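Local coordinates for GTPase activator-like protein (Chaetomium thermophilum, PDB 6SSH) that probably stimulates GTP hydrolysis by a small GTPase, the work of the Rap/Ran-GAP domain of this TSC2-like protein, of which this chain is the GAP portion, at residues Thr72-His77 / Phe186-Ala191; Met161-Phe166 / Leu199-Arg204; Thr18-Asn23 / Phe117-Ser122. One frame throughout, in Å; residues are numbered along the deposited sequence.

Interaction 1: residues Thr72-His77 / Phe186-Ala191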
loop_
_atom_site.group_PDB
_atom_site.type_symbol
_atom_site.label_atom_id
_atom_site.label_comp_id
_atom_site.label_asym_id
_atom_site.label_seq_id
_atom_site.Cartn_x
_atom_site.Cartn_y
_atom_site.Cartn_z
ATOM N N THR A 72 13.008 -4.665 12.691
ATOM C CA THR A 72 11.820 -5.229 12.095
ATOM C C THR A 72 11.887 -5.361 10.580
ATOM O O THR A 72 12.829 -4.916 9.928
ATOM C CB THR A 72 10.587 -4.461 12.522
ATOM O OG1 THR A 72 9.444 -5.322 12.357
ATOM C CG2 THR A 72 10.394 -3.220 11.710
ATOM N N GLU A 73 10.894 -6.053 10.041
ATOM C CA GLU A 73 10.816 -6.309 8.616
ATOM C C GLU A 73 9.404 -5.906 8.206
ATOM O O GLU A 73 8.460 -6.050 9.008
ATOM C CB GLU A 73 10.989 -7.798 8.263
ATOM C CG GLU A 73 12.405 -8.323 8.399
ATOM C CD GLU A 73 12.526 -9.793 8.120
ATOM O OE1 GLU A 73 11.603 -10.428 7.523
ATOM O OE2 GLU A 73 13.561 -10.350 8.530
ATOM N N ILE A 74 9.266 -5.405 6.991
ATOM C CA ILE A 74 7.934 -5.178 6.417
ATOM C C ILE A 74 7.914 -5.871 5.075
ATOM O O ILE A 74 8.759 -5.630 4.234
ATOM C CB ILE A 74 7.608 -3.674 6.157
ATOM C CG1 ILE A 74 7.879 -2.859 7.383
ATOM C CG2 ILE A 74 6.192 -3.520 5.635
ATOM C CD1 ILE A 74 7.794 -1.322 7.065
ATOM N N VAL A 75 6.884 -6.692 4.834
ATOM C CA VAL A 75 6.578 -7.227 3.520
ATOM C C VAL A 75 5.393 -6.435 3.009
ATOM O O VAL A 75 4.339 -6.371 3.693
ATOM C CB VAL A 75 6.238 -8.706 3.566
ATOM C CG1 VAL A 75 5.830 -9.209 2.184
ATOM C CG2 VAL A 75 7.421 -9.502 4.070
ATOM N N PHE A 76 5.545 -5.819 1.841
ATOM C CA PHE A 76 4.420 -5.103 1.219
ATOM C C PHE A 76 3.623 -6.073 0.350
ATOM O O PHE A 76 4.180 -6.993 -0.291
ATOM C CB PHE A 76 4.920 -3.909 0.409
ATOM C CG PHE A 76 5.545 -2.842 1.297
ATOM C CD1 PHE A 76 6.918 -2.788 1.438
ATOM C CD2 PHE A 76 4.739 -1.997 2.068
ATOM C CE1 PHE A 76 7.505 -1.832 2.287
ATOM C CE2 PHE A 76 5.322 -1.048 2.892
ATOM C CZ PHE A 76 6.702 -1.000 2.999
ATOM N N HIS A 77 2.312 -5.872 0.374
ATOM C CA HIS A 77 1.377 -6.648 -0.448
ATOM C C HIS A 77 0.893 -5.721 -1.524
ATOM O O HIS A 77 -0.032 -4.934 -1.303
ATOM C CB HIS A 77 0.207 -7.180 0.341
ATOM C CG HIS A 77 0.559 -8.155 1.402
ATOM N ND1 HIS A 77 -0.234 -8.332 2.516
ATOM C CD2 HIS A 77 1.519 -9.119 1.453
ATOM C CE1 HIS A 77 0.244 -9.345 3.229
ATOM N NE2 HIS A 77 1.312 -9.848 2.597
ATOM N N PHE A 186 8.757 8.714 4.493
ATOM C CA PHE A 186 7.683 9.259 5.274
ATOM C C PHE A 186 6.521 8.258 5.399
ATOM O O PHE A 186 6.027 7.982 6.500
ATOM C CB PHE A 186 7.199 10.570 4.650
ATOM C CG PHE A 186 6.135 11.268 5.425
ATOM C CD1 PHE A 186 6.425 11.941 6.582
ATOM C CD2 PHE A 186 4.849 11.332 4.962
ATOM C CE1 PHE A 186 5.441 12.628 7.291
ATOM C CE2 PHE A 186 3.867 12.003 5.676
ATOM C CZ PHE A 186 4.177 12.635 6.831
ATOM N N VAL A 187 6.108 7.686 4.275
ATOM C CA VAL A 187 5.024 6.732 4.279
ATOM C C VAL A 187 5.437 5.447 5.016
ATOM O O VAL A 187 4.610 4.869 5.743
ATOM C CB VAL A 187 4.572 6.450 2.827
ATOM C CG1 VAL A 187 3.668 5.236 2.788
ATOM C CG2 VAL A 187 3.853 7.649 2.300
ATOM N N ARG A 188 6.671 5.021 4.862
ATOM C CA ARG A 188 7.066 3.798 5.533
ATOM C C ARG A 188 7.022 4.031 7.036
ATOM O O ARG A 188 6.538 3.156 7.771
ATOM C CB ARG A 188 8.468 3.365 5.046
ATOM C CG ARG A 188 8.827 1.965 5.392
ATOM C CD ARG A 188 10.208 1.592 4.892
ATOM N NE ARG A 188 11.180 2.657 4.964
ATOM C CZ ARG A 188 11.793 3.228 3.935
ATOM N NH1 ARG A 188 11.612 2.870 2.645
ATOM N NH2 ARG A 188 12.583 4.199 4.230
ATOM N N LEU A 189 7.479 5.180 7.562
ATOM C CA LEU A 189 7.373 5.461 8.968
ATOM C C LEU A 189 5.912 5.511 9.435
ATOM O O LEU A 189 5.541 4.927 10.483
ATOM C CB LEU A 189 8.113 6.769 9.301
ATOM C CG LEU A 189 8.160 7.033 10.786
ATOM C CD1 LEU A 189 8.818 5.885 11.471
ATOM C CD2 LEU A 189 8.909 8.370 11.048
ATOM N N LEU A 190 5.040 6.170 8.671
ATOM C CA LEU A 190 3.626 6.165 9.042
ATOM C C LEU A 190 3.085 4.736 9.069
ATOM O O LEU A 190 2.307 4.411 9.975
ATOM C CB LEU A 190 2.780 6.945 8.018
ATOM C CG LEU A 190 2.966 8.443 7.922
ATOM C CD1 LEU A 190 2.057 9.050 6.846
ATOM C CD2 LEU A 190 2.642 9.074 9.238
ATOM N N ALA A 191 3.458 3.920 8.102
ATOM C CA ALA A 191 2.924 2.552 8.039
ATOM C C ALA A 191 3.430 1.744 9.210
ATOM O O ALA A 191 2.664 0.948 9.822
ATOM C CB ALA A 191 3.316 1.917 6.730
#

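Interaction 2: residues Met161-Phe166 / Leu199-Arg204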
loop_
_atom_site.group_PDB
_atom_site.type_symbol
_atom_site.label_atom_id
_atom_site.label_comp_id
_atom_site.label_asym_id
_atom_site.label_seq_id
_atom_site.Cartn_x
_atom_site.Cartn_y
_atom_site.Cartn_z
ATOM N N MET A 161 -6.375 7.981 7.099
ATOM C CA MET A 161 -7.801 7.786 7.346
ATOM C C MET A 161 -7.949 6.537 8.160
ATOM O O MET A 161 -7.431 5.506 7.767
ATOM C CB MET A 161 -8.599 7.654 6.059
ATOM C CG MET A 161 -8.585 8.892 5.226
ATOM S SD MET A 161 -9.525 8.715 3.724
ATOM C CE MET A 161 -11.100 8.098 4.268
ATOM N N SER A 162 -8.576 6.591 9.315
ATOM C CA SER A 162 -8.655 5.404 10.171
ATOM C C SER A 162 -10.023 5.221 10.758
ATOM O O SER A 162 -10.867 6.155 10.759
ATOM C CB SER A 162 -7.633 5.483 11.297
ATOM O OG SER A 162 -7.880 6.611 12.135
ATOM N N GLN A 163 -10.274 4.023 11.279
ATOM C CA GLN A 163 -11.549 3.764 11.955
ATOM C C GLN A 163 -11.821 4.774 13.069
ATOM O O GLN A 163 -10.906 5.328 13.680
ATOM C CB GLN A 163 -11.507 2.389 12.601
ATOM C CG GLN A 163 -11.341 1.265 11.665
ATOM C CD GLN A 163 -12.560 0.988 10.915
ATOM O OE1 GLN A 163 -13.619 1.533 11.208
ATOM N NE2 GLN A 163 -12.454 0.092 9.939
ATOM N N PRO A 164 -13.097 5.000 13.423
ATOM C CA PRO A 164 -13.374 5.874 14.563
ATOM C C PRO A 164 -12.770 5.334 15.861
ATOM O O PRO A 164 -12.856 4.125 16.076
ATOM C CB PRO A 164 -14.899 5.854 14.670
ATOM C CG PRO A 164 -15.365 5.447 13.298
ATOM C CD PRO A 164 -14.309 4.561 12.721
ATOM N N GLY A 165 -12.111 6.191 16.611
ATOM C CA GLY A 165 -11.477 5.795 17.864
ATOM C C GLY A 165 -10.049 5.278 17.653
ATOM O O GLY A 165 -9.343 5.069 18.658
ATOM N N PHE A 166 -9.581 5.153 16.413
ATOM C CA PHE A 166 -8.228 4.674 16.167
ATOM C C PHE A 166 -7.268 5.806 16.492
ATOM O O PHE A 166 -7.526 6.966 16.183
ATOM C CB PHE A 166 -8.053 4.196 14.718
ATOM C CG PHE A 166 -6.799 3.410 14.526
ATOM C CD1 PHE A 166 -5.638 4.054 14.207
ATOM C CD2 PHE A 166 -6.784 2.058 14.750
ATOM C CE1 PHE A 166 -4.433 3.352 14.108
ATOM C CE2 PHE A 166 -5.605 1.349 14.633
ATOM C CZ PHE A 166 -4.462 1.953 14.298
ATOM N N LEU A 199 -1.649 -3.463 16.136
ATOM C CA LEU A 199 -1.515 -4.674 16.926
ATOM C C LEU A 199 -2.111 -4.546 18.281
ATOM O O LEU A 199 -2.685 -5.475 18.830
ATOM C CB LEU A 199 -0.054 -5.094 16.992
ATOM C CG LEU A 199 0.506 -5.573 15.670
ATOM C CD1 LEU A 199 2.029 -5.662 15.759
ATOM C CD2 LEU A 199 -0.088 -6.918 15.279
ATOM N N VAL A 200 -1.984 -3.374 18.914
ATOM C CA VAL A 200 -2.638 -3.132 20.186
ATOM C C VAL A 200 -4.138 -3.009 20.018
ATOM O O VAL A 200 -4.924 -3.588 20.791
ATOM C CB VAL A 200 -2.082 -1.849 20.870
ATOM C CG1 VAL A 200 -2.909 -1.457 22.105
ATOM C CG2 VAL A 200 -0.621 -2.078 21.186
ATOM N N TRP A 201 -4.539 -2.273 19.000
ATOM C CA TRP A 201 -5.956 -2.005 18.806
ATOM C C TRP A 201 -6.731 -3.315 18.497
ATOM O O TRP A 201 -7.909 -3.434 18.873
ATOM C CB TRP A 201 -6.094 -0.922 17.716
ATOM C CG TRP A 201 -7.251 0.048 17.864
ATOM C CD1 TRP A 201 -7.382 1.042 18.773
ATOM C CD2 TRP A 201 -8.414 0.125 17.016
ATOM N NE1 TRP A 201 -8.573 1.719 18.572
ATOM C CE2 TRP A 201 -9.213 1.181 17.491
ATOM C CE3 TRP A 201 -8.852 -0.596 15.896
ATOM C CZ2 TRP A 201 -10.430 1.516 16.902
ATOM C CZ3 TRP A 201 -10.054 -0.262 15.320
ATOM C CH2 TRP A 201 -10.826 0.796 15.814
ATOM N N ALA A 202 -6.080 -4.281 17.908
ATOM C CA ALA A 202 -6.717 -5.578 17.570
ATOM C C ALA A 202 -7.241 -6.257 18.859
ATOM O O ALA A 202 -8.099 -7.153 18.783
ATOM C CB ALA A 202 -5.770 -6.476 16.823
ATOM N N ASN A 203 -6.789 -5.814 20.033
ATOM C CA ASN A 203 -7.255 -6.377 21.323
ATOM C C ASN A 203 -8.454 -5.679 21.953
ATOM O O ASN A 203 -8.965 -6.107 23.015
ATOM C CB ASN A 203 -6.131 -6.295 22.368
ATOM C CG ASN A 203 -4.924 -7.053 21.973
ATOM O OD1 ASN A 203 -5.000 -8.250 21.714
ATOM N ND2 ASN A 203 -3.784 -6.376 21.912
ATOM N N ARG A 204 -8.899 -4.574 21.377
ATOM C CA ARG A 204 -9.937 -3.771 22.014
ATOM C C ARG A 204 -11.178 -4.625 22.314
ATOM O O ARG A 204 -11.449 -5.603 21.600
ATOM C CB ARG A 204 -10.313 -2.590 21.116
ATOM C CG ARG A 204 -11.133 -3.025 19.899
ATOM C CD ARG A 204 -11.064 -2.029 18.766
ATOM N NE ARG A 204 -11.743 -2.492 17.532
ATOM C CZ ARG A 204 -11.365 -3.530 16.775
ATOM N NH1 ARG A 204 -10.314 -4.265 17.100
ATOM N NH2 ARG A 204 -12.042 -3.838 15.670
#

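Interaction 3: residues Thr18-Asn23 / Phe117-Ser122. With EDO (1,2-ethanediol), chain D.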
loop_
_atom_site.group_PDB
_atom_site.type_symbol
_atom_site.label_atom_id
_atom_site.label_comp_id
_atom_site.label_asym_id
_atom_site.label_seq_id
_atom_site.Cartn_x
_atom_site.Cartn_y
_atom_site.Cartn_z
ATOM N N THR A 18 -13.258 -4.055 -6.927
ATOM C CA THR A 18 -12.931 -5.129 -7.845
ATOM C C THR A 18 -12.106 -4.605 -9.013
ATOM O O THR A 18 -11.073 -5.160 -9.364
ATOM C CB THR A 18 -14.225 -5.858 -8.276
ATOM O OG1 THR A 18 -14.966 -6.183 -7.089
ATOM C CG2 THR A 18 -13.919 -7.124 -9.024
ATOM N N GLU A 19 -12.535 -3.494 -9.602
ATOM C CA GLU A 19 -11.769 -2.941 -10.714
ATOM C C GLU A 19 -10.380 -2.429 -10.301
ATOM O O GLU A 19 -9.377 -2.476 -11.062
ATOM C CB GLU A 19 -12.589 -1.867 -11.420
ATOM C CG GLU A 19 -12.794 -0.613 -10.558
ATOM C CD GLU A 19 -13.733 0.424 -11.166
ATOM O OE1 GLU A 19 -13.978 0.354 -12.404
ATOM O OE2 GLU A 19 -14.178 1.297 -10.373
ATOM N N ILE A 20 -10.294 -1.892 -9.087
ATOM C CA ILE A 20 -8.997 -1.420 -8.582
ATOM C C ILE A 20 -8.003 -2.584 -8.376
ATOM O O ILE A 20 -6.845 -2.530 -8.762
ATOM C CB ILE A 20 -9.228 -0.645 -7.237
ATOM C CG1 ILE A 20 -9.969 0.693 -7.485
ATOM C CG2 ILE A 20 -7.909 -0.401 -6.501
ATOM C CD1 ILE A 20 -10.544 1.270 -6.211
ATOM N N LEU A 21 -8.510 -3.681 -7.813
ATOM C CA LEU A 21 -7.625 -4.815 -7.554
ATOM C C LEU A 21 -7.146 -5.393 -8.871
ATOM O O LEU A 21 -6.050 -5.960 -8.893
ATOM C CB LEU A 21 -8.366 -5.867 -6.735
ATOM C CG LEU A 21 -8.689 -5.485 -5.273
ATOM C CD1 LEU A 21 -9.531 -6.593 -4.622
ATOM C CD2 LEU A 21 -7.437 -5.216 -4.458
ATOM N N ALA A 22 -7.902 -5.292 -9.920
ATOM C CA ALA A 22 -7.500 -5.849 -11.211
ATOM C C ALA A 22 -6.262 -5.158 -11.794
ATOM O O ALA A 22 -5.625 -5.698 -12.697
ATOM C CB ALA A 22 -8.642 -5.807 -12.191
ATOM N N ASN A 23 -5.939 -3.940 -11.364
ATOM C CA ASN A 23 -4.824 -3.227 -11.948
ATOM C C ASN A 23 -3.527 -4.007 -11.808
ATOM O O ASN A 23 -3.276 -4.619 -10.778
ATOM C CB ASN A 23 -4.633 -1.855 -11.280
ATOM C CG ASN A 23 -5.818 -0.947 -11.453
ATOM O OD1 ASN A 23 -6.551 -1.013 -12.426
ATOM N ND2 ASN A 23 -5.984 -0.015 -10.533
ATOM N N PHE A 117 -13.569 5.824 2.410
ATOM C CA PHE A 117 -13.044 4.942 3.444
ATOM C C PHE A 117 -13.574 3.520 3.305
ATOM O O PHE A 117 -12.883 2.571 3.680
ATOM C CB PHE A 117 -13.401 5.520 4.834
ATOM C CG PHE A 117 -12.772 4.774 5.958
ATOM C CD1 PHE A 117 -11.415 4.890 6.217
ATOM C CD2 PHE A 117 -13.541 3.983 6.787
ATOM C CE1 PHE A 117 -10.818 4.193 7.256
ATOM C CE2 PHE A 117 -12.957 3.282 7.845
ATOM C CZ PHE A 117 -11.592 3.382 8.068
ATOM N N ASP A 118 -14.750 3.352 2.705
ATOM C CA ASP A 118 -15.386 2.061 2.573
ATOM C C ASP A 118 -15.100 1.365 1.228
ATOM O O ASP A 118 -15.766 0.406 0.868
ATOM C CB ASP A 118 -16.901 2.173 2.818
ATOM C CG ASP A 118 -17.600 3.009 1.786
ATOM O OD1 ASP A 118 -16.939 3.668 0.967
ATOM O OD2 ASP A 118 -18.850 3.040 1.801
ATOM N N THR A 119 -14.058 1.847 0.527
ATOM C CA THR A 119 -13.684 1.286 -0.789
ATOM C C THR A 119 -13.345 -0.185 -0.757
ATOM O O THR A 119 -13.662 -0.884 -1.716
ATOM C CB THR A 119 -12.561 2.089 -1.456
ATOM O OG1 THR A 119 -12.990 3.438 -1.616
ATOM C CG2 THR A 119 -12.220 1.535 -2.838
ATOM N N PHE A 120 -12.739 -0.686 0.333
ATOM C CA PHE A 120 -12.216 -2.036 0.370
ATOM C C PHE A 120 -12.753 -2.695 1.638
ATOM O O PHE A 120 -12.030 -2.880 2.632
ATOM C CB PHE A 120 -10.676 -2.029 0.436
ATOM C CG PHE A 120 -10.018 -1.251 -0.654
ATOM C CD1 PHE A 120 -9.976 -1.738 -1.975
ATOM C CD2 PHE A 120 -9.386 -0.084 -0.393
ATOM C CE1 PHE A 120 -9.329 -0.974 -2.952
ATOM C CE2 PHE A 120 -8.738 0.656 -1.357
ATOM C CZ PHE A 120 -8.745 0.217 -2.635
ATOM N N PRO A 121 -14.034 -3.033 1.649
ATOM C CA PRO A 121 -14.656 -3.471 2.902
ATOM C C PRO A 121 -13.953 -4.658 3.571
ATOM O O PRO A 121 -13.666 -5.687 3.006
ATOM C CB PRO A 121 -16.112 -3.816 2.502
ATOM C CG PRO A 121 -16.147 -3.784 1.015
ATOM C CD PRO A 121 -14.963 -3.014 0.505
ATOM N N SER A 122 -13.633 -4.451 4.839
ATOM C CA SER A 122 -13.005 -5.455 5.639
ATOM C C SER A 122 -13.077 -4.980 7.054
ATOM O O SER A 122 -12.674 -3.831 7.338
ATOM C CB SER A 122 -11.530 -5.633 5.314
ATOM O OG SER A 122 -11.007 -6.559 6.258
HETATM C C1 EDO D . -11.862 6.568 -5.296
HETATM O O1 EDO D . -12.856 6.728 -6.298
HETATM C C2 EDO D . -12.216 5.302 -4.562
HETATM O O2 EDO D . -12.163 5.527 -3.172
#

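Interaction 1: residues Thr72-His77 / Phe186-Ala191
Strand 73-78 of the central sheet meets helix 183-201 where Ile74 and Phe76 lie against the aliphatic stem of Arg188. The closest touch is methyl to methylene: Ile74 CD1 sits 3.8 Å from Arg188 CG, the two side chains crossing at a slant. Phe76 adds a looser contact, its CZ 4.4 Å from the same Arg188 CG, which lies at the ring edge near the plane. Two residues apart on the strand, Ile74 and Phe76 also pack on each other, with Ile74 CG2 3.7 Å above one face of the ring, toward its rim. This is the helix-on-sheet layer of an alpha/beta domain of the Rap/Ran-GAP family: the helix also sets Val187 and Ala191 on Ile129 of strand 127-134. Arginine suits a half-buried place because its methylenes can join the apolar layer while its charge goes on to polar partners. CG lies trans to the backbone N (chi1 -165°) and the chain bends at chi3 (37°). NH1 then hydrogen-bonds the carbonyl oxygens of Gly36 and Leu37 at the end of helix 28-37, and the guanidinium makes a cation-pi contact with Trp67 on the neighbouring strand 63-68.

Interaction 2: residues Met161-Phe166 / Leu199-Arg204
Trp201 takes the edge of Phe166 on one face of its indole, with Phe166 CD2 3.4 Å from Trp201 CD2. The pair is T-shaped, the phenyl edge toward the five-membered ring with planes at 66° and centroids 4.7 Å apart. It joins the C-terminal end of helix 183-201 to the type II beta turn Gln163-Phe166 that follows strand 155-162. Pro164 and Gly165 suit the middle of that turn: the proline ring fixes the phi needed first, and glycine readily takes the positive phi needed next. The turn's backbone borders the indole. Pro164 O lies near the ring plane at the CZ2 edge, and Gly165 O accepts a weak hydrogen bond from Trp201 NE1 (3.4 Å, 134° at the hydrogen). Gln163 puts its CB 3.7 Å from Trp201 CH2; its chain then bends, and NE2 bonds to Asn125 O instead. Phe166 continues inward to Val127 and Phe197, whereas the tryptophan is partly exposed, touches a crystal neighbour and is modelled in two conformers, so its details hold for one of them. Arg204 covers the other indole face with CD 3.7 Å above the plane of Trp201. Its long chain folds back over the ring, and Trp201 O is gripped from opposite faces of its carbonyl plane, by Arg204 N at 2.9 Å and Arg204 NH1 at 3.1 Å.

Interaction 3: residues Thr18-Asn23 / Phe117-Ser122
Apolar packing carries this contact: Ile20, on the short helix 17-21, meets Thr119 and Phe120 in the long loop that joins strands 104-109 and 127-134 of the central sheet. In this alpha/beta GAP domain the loop packs against the helix above strand 2-10, and Ile8 of that strand touches both Ile20 and Phe120. The branched isoleucine reaches two neighbours at once. Its CG2 comes to the rim of the Phe120 ring, in the ring plane and 3.9 Å from CE1, while Ile20 CD1 meets Thr119 CG2 at 3.8 Å. The chi1 of Ile20, -69°, places CG1 beside the backbone N and CG2 trans to it, which turns both branches toward the loop; CD1, besides meeting Thr119, also comes near the Phe120 rim. Both pairs cross nearly at right angles. Thr119 also helps hold the phenyl ring, since its CG2 lies 3.7 Å above the centre of one face of Phe120. A flat, wholly apolar ring thus suits a buried spot with one methyl at its edge and another over its face, and Leu21 approaches more loosely from the same helix.

Polar interactions lie around this core. Asn23, just after the helix, is buried, and its ND2 hydrogen-bonds Tyr9 O and Gln14 OE1, so the amide ties the chain after the helix to the residues leading into it. Threonine suits the boundary position because its methyl faces the apolar side and its hydroxyl the polar one: OG1 bonds to Arg116 O within the loop. A 1,2-ethanediol molecule, probably from the crystallisation liquor, also bonds to Gln14 O and Arg116 N, and its O2 donates a hydrogen bond to Thr119 OG1 at 2.7 Å.

Along the chain the segments run 18-23, 72-77, 117-122, 161-166, 186-191, 199-204, so interaction 1 crosses both others, whereas interaction 3 closes before interaction 2 opens. Interactions 1 and 2 share helix 183-201, one nearer its start and the other at its end, with centres 18 Å apart. The centre of interaction 3 lies about 20 Å from the centre of each of the others. It packs on Ile8 and Ile10 of strand 2-10, interaction 1 on Val5 and Val7. Interactions 2 and 3 nevertheless touch at their margins, through Met161 CE and Phe117 CB at 3.5 Å. Together they bind helices and loops from distant parts of the sequence to one sheet within a single GAP domain.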